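PDB 7DWM: transcriptional regulator, which probably binds DNA as a LuxR-type transcriptional regulator of a vibriophage, carrying the small molecule 3,5-dimethylpyrazin-2-ol in a pocket of its PAS fold. Local coordinates for residues 222-225 with 226-230. Residues are numbered along the deposited sequence; the frame is centred on the assembly and turned at random.
Sequences SMVP and KALFH
Pro-225 and Leu-228 are bonded across the start of a short 3-10 segment, 226-228, in the connection that runs from helix 208-217 of the LuxR-type helix-turn-helix region to strand 233-236, which joins the PAS sheet beside strand 88-96. The backbone N of Leu-228 donates to Pro-225 O over 2.9 Å, from about 40° out of the carbonyl plane and not on a lone pair; a second i to i+3 bond, Phe-229 N to Lys-226 O, follows. Proline suits the place just before the 3-10 segment, since its ring restricts phi, here -61°.

Leu-228 can be followed outward. Its CB lies near Pro-225 O and 4.2 Å from Val-224 CG1. At the tip, CD1 touches Val-224 CG1 at 4.1 Å and, more loosely, Pro-225 CD, the valine and leucine side chains crossing at about a right angle. Both are branched and apolar, and so supply methyls that meet; Val-224 presents its own because CG1 lies anti to the backbone N (chi1 -171°).

Pro-225 also packs on Leu-167 and Phe-170 of helix 163-172, and Leu-142 and Val-138 of the second subunit reach Pro-225 and Leu-228 respectively, so these apolar residues lie where two subunits meet. The Phe-229 ring turns back, its CE2 meeting Val-224 CB at 4.1 Å, and one face lies against Lys-226 CA, which stands 3.7 Å from the ring plane, over its centre.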
ATOM      1  N   SER A 222      -5.030 -13.647  -3.394  1.00 66.65           N
ATOM      2  CA  SER A 222      -4.596 -13.065  -2.133  1.00 74.68           C
ATOM      3  C   SER A 222      -4.069 -14.111  -1.167  1.00 68.56           C
ATOM      4  O   SER A 222      -3.752 -13.778  -0.021  1.00 78.26           O
ATOM      5  CB  SER A 222      -5.741 -12.288  -1.482  1.00 73.01           C
ATOM      6  OG  SER A 222      -6.770 -13.160  -1.048  1.00 78.85           O
ATOM      7  N   MET A 223      -3.975 -15.362  -1.600  1.00 66.64           N
ATOM      8  CA  MET A 223      -3.475 -16.418  -0.737  1.00 64.49           C
ATOM      9  C   MET A 223      -1.970 -16.301  -0.544  1.00 52.45           C
ATOM     10  O   MET A 223      -1.214 -16.036  -1.482  1.00 71.82           O
ATOM     11  CB  MET A 223      -3.819 -17.788  -1.315  1.00 64.30           C
ATOM     12  CG  MET A 223      -3.199 -18.947  -0.551  1.00 54.19           C
ATOM     13  SD  MET A 223      -2.355 -20.149  -1.596  1.00 86.58           S
ATOM     14  CE  MET A 223      -0.800 -19.318  -1.891  1.00 51.56           C
ATOM     15  N   VAL A 224      -1.542 -16.493   0.693  1.00 72.98           N
ATOM     16  CA  VAL A 224      -0.133 -16.571   1.054  1.00 65.46           C
ATOM     17  C   VAL A 224       0.181 -18.032   1.341  1.00 67.92           C
ATOM     18  O   VAL A 224      -0.582 -18.679   2.071  1.00 59.11           O
ATOM     19  CB  VAL A 224       0.195 -15.696   2.280  1.00 84.13           C
ATOM     20  CG1 VAL A 224       1.694 -15.634   2.501  1.00 74.52           C
ATOM     21  CG2 VAL A 224      -0.383 -14.313   2.112  1.00 71.09           C
ATOM     22  N   PRO A 225       1.236 -18.594   0.770  1.00 59.55           N
ATOM     23  CA  PRO A 225       1.526 -20.004   1.027  1.00 53.32           C
ATOM     24  C   PRO A 225       1.783 -20.190   2.516  1.00 53.08           C
ATOM     25  O   PRO A 225       2.553 -19.450   3.130  1.00 55.43           O
ATOM     26  CB  PRO A 225       2.776 -20.275   0.180  1.00 53.55           C
ATOM     27  CG  PRO A 225       2.772 -19.198  -0.871  1.00 61.43           C
ATOM     28  CD  PRO A 225       2.148 -17.996  -0.221  1.00 72.79           C
ATOM     29  N   LYS A 226       1.119 -21.193   3.089  1.00 58.27           N
ATOM     30  CA  LYS A 226       1.154 -21.395   4.532  1.00 69.48           C
ATOM     31  C   LYS A 226       2.548 -21.747   5.043  1.00 68.18           C
ATOM     32  O   LYS A 226       2.811 -21.607   6.242  1.00 73.76           O
ATOM     33  CB  LYS A 226       0.117 -22.443   4.929  1.00 51.82           C
ATOM     34  CG  LYS A 226       0.570 -23.876   4.854  1.00 71.32           C
ATOM     35  CD  LYS A 226      -0.281 -24.728   5.770  1.00 92.12           C
ATOM     36  CE  LYS A 226      -0.213 -24.212   7.197  1.00113.93           C
ATOM     37  NZ  LYS A 226       1.003 -24.735   7.890  1.00 93.59           N
ATOM     38  N   ALA A 227       3.445 -22.225   4.170  1.00 61.20           N
ATOM     39  CA  ALA A 227       4.828 -22.428   4.598  1.00 60.44           C
ATOM     40  C   ALA A 227       5.485 -21.130   5.057  1.00 67.88           C
ATOM     41  O   ALA A 227       6.467 -21.174   5.807  1.00 82.08           O
ATOM     42  CB  ALA A 227       5.638 -23.053   3.466  1.00 77.78           C
ATOM     43  N   LEU A 228       4.970 -19.985   4.611  1.00 64.09           N
ATOM     44  CA  LEU A 228       5.429 -18.666   5.030  1.00 58.46           C
ATOM     45  C   LEU A 228       4.880 -18.250   6.389  1.00 64.75           C
ATOM     46  O   LEU A 228       5.357 -17.261   6.953  1.00 70.96           O
ATOM     47  CB  LEU A 228       5.069 -17.618   3.978  1.00 59.07           C
ATOM     48  CG  LEU A 228       6.189 -17.339   2.974  1.00 71.76           C
ATOM     49  CD1 LEU A 228       5.707 -16.435   1.851  1.00 73.69           C
ATOM     50  CD2 LEU A 228       7.393 -16.735   3.677  1.00 74.39           C
ATOM     51  N   PHE A 229       3.899 -18.970   6.928  1.00 63.82           N
ATOM     52  CA  PHE A 229       3.254 -18.554   8.163  1.00 64.14           C
ATOM     53  C   PHE A 229       4.193 -18.706   9.354  1.00 65.54           C
ATOM     54  O   PHE A 229       5.060 -19.584   9.385  1.00 75.06           O
ATOM     55  CB  PHE A 229       2.004 -19.399   8.435  1.00 66.60           C
ATOM     56  CG  PHE A 229       0.818 -19.069   7.570  1.00 66.22           C
ATOM     57  CD1 PHE A 229      -0.423 -19.616   7.863  1.00 57.48           C
ATOM     58  CD2 PHE A 229       0.933 -18.231   6.474  1.00 67.42           C
ATOM     59  CE1 PHE A 229      -1.526 -19.329   7.085  1.00 74.23           C
ATOM     60  CE2 PHE A 229      -0.169 -17.941   5.690  1.00 72.76           C
ATOM     61  CZ  PHE A 229      -1.399 -18.490   5.996  1.00 73.11           C
ATOM     62  N   HIS A 230       3.998 -17.829  10.335  1.00 73.23           N
ATOM     63  CA  HIS A 230       4.743 -17.777  11.594  1.00 59.03           C
ATOM     64  C   HIS A 230       6.242 -18.011  11.406  1.00 64.86           C
ATOM     65  O   HIS A 230       6.843 -18.896  12.016  1.00 64.78           O
ATOM     66  CB  HIS A 230       4.183 -18.786  12.598  1.00 51.44           C
ATOM     67  CG  HIS A 230       2.683 -18.867  12.631  1.00 43.20           C
ATOM     68  ND1 HIS A 230       1.994 -20.023  12.331  1.00 61.19           N
ATOM     69  CD2 HIS A 230       1.744 -17.953  12.972  1.00 48.43           C
ATOM     70  CE1 HIS A 230       0.697 -19.813  12.468  1.00 60.37           C
ATOM     71  NE2 HIS A 230       0.518 -18.564  12.857  1.00 59.81           N
TER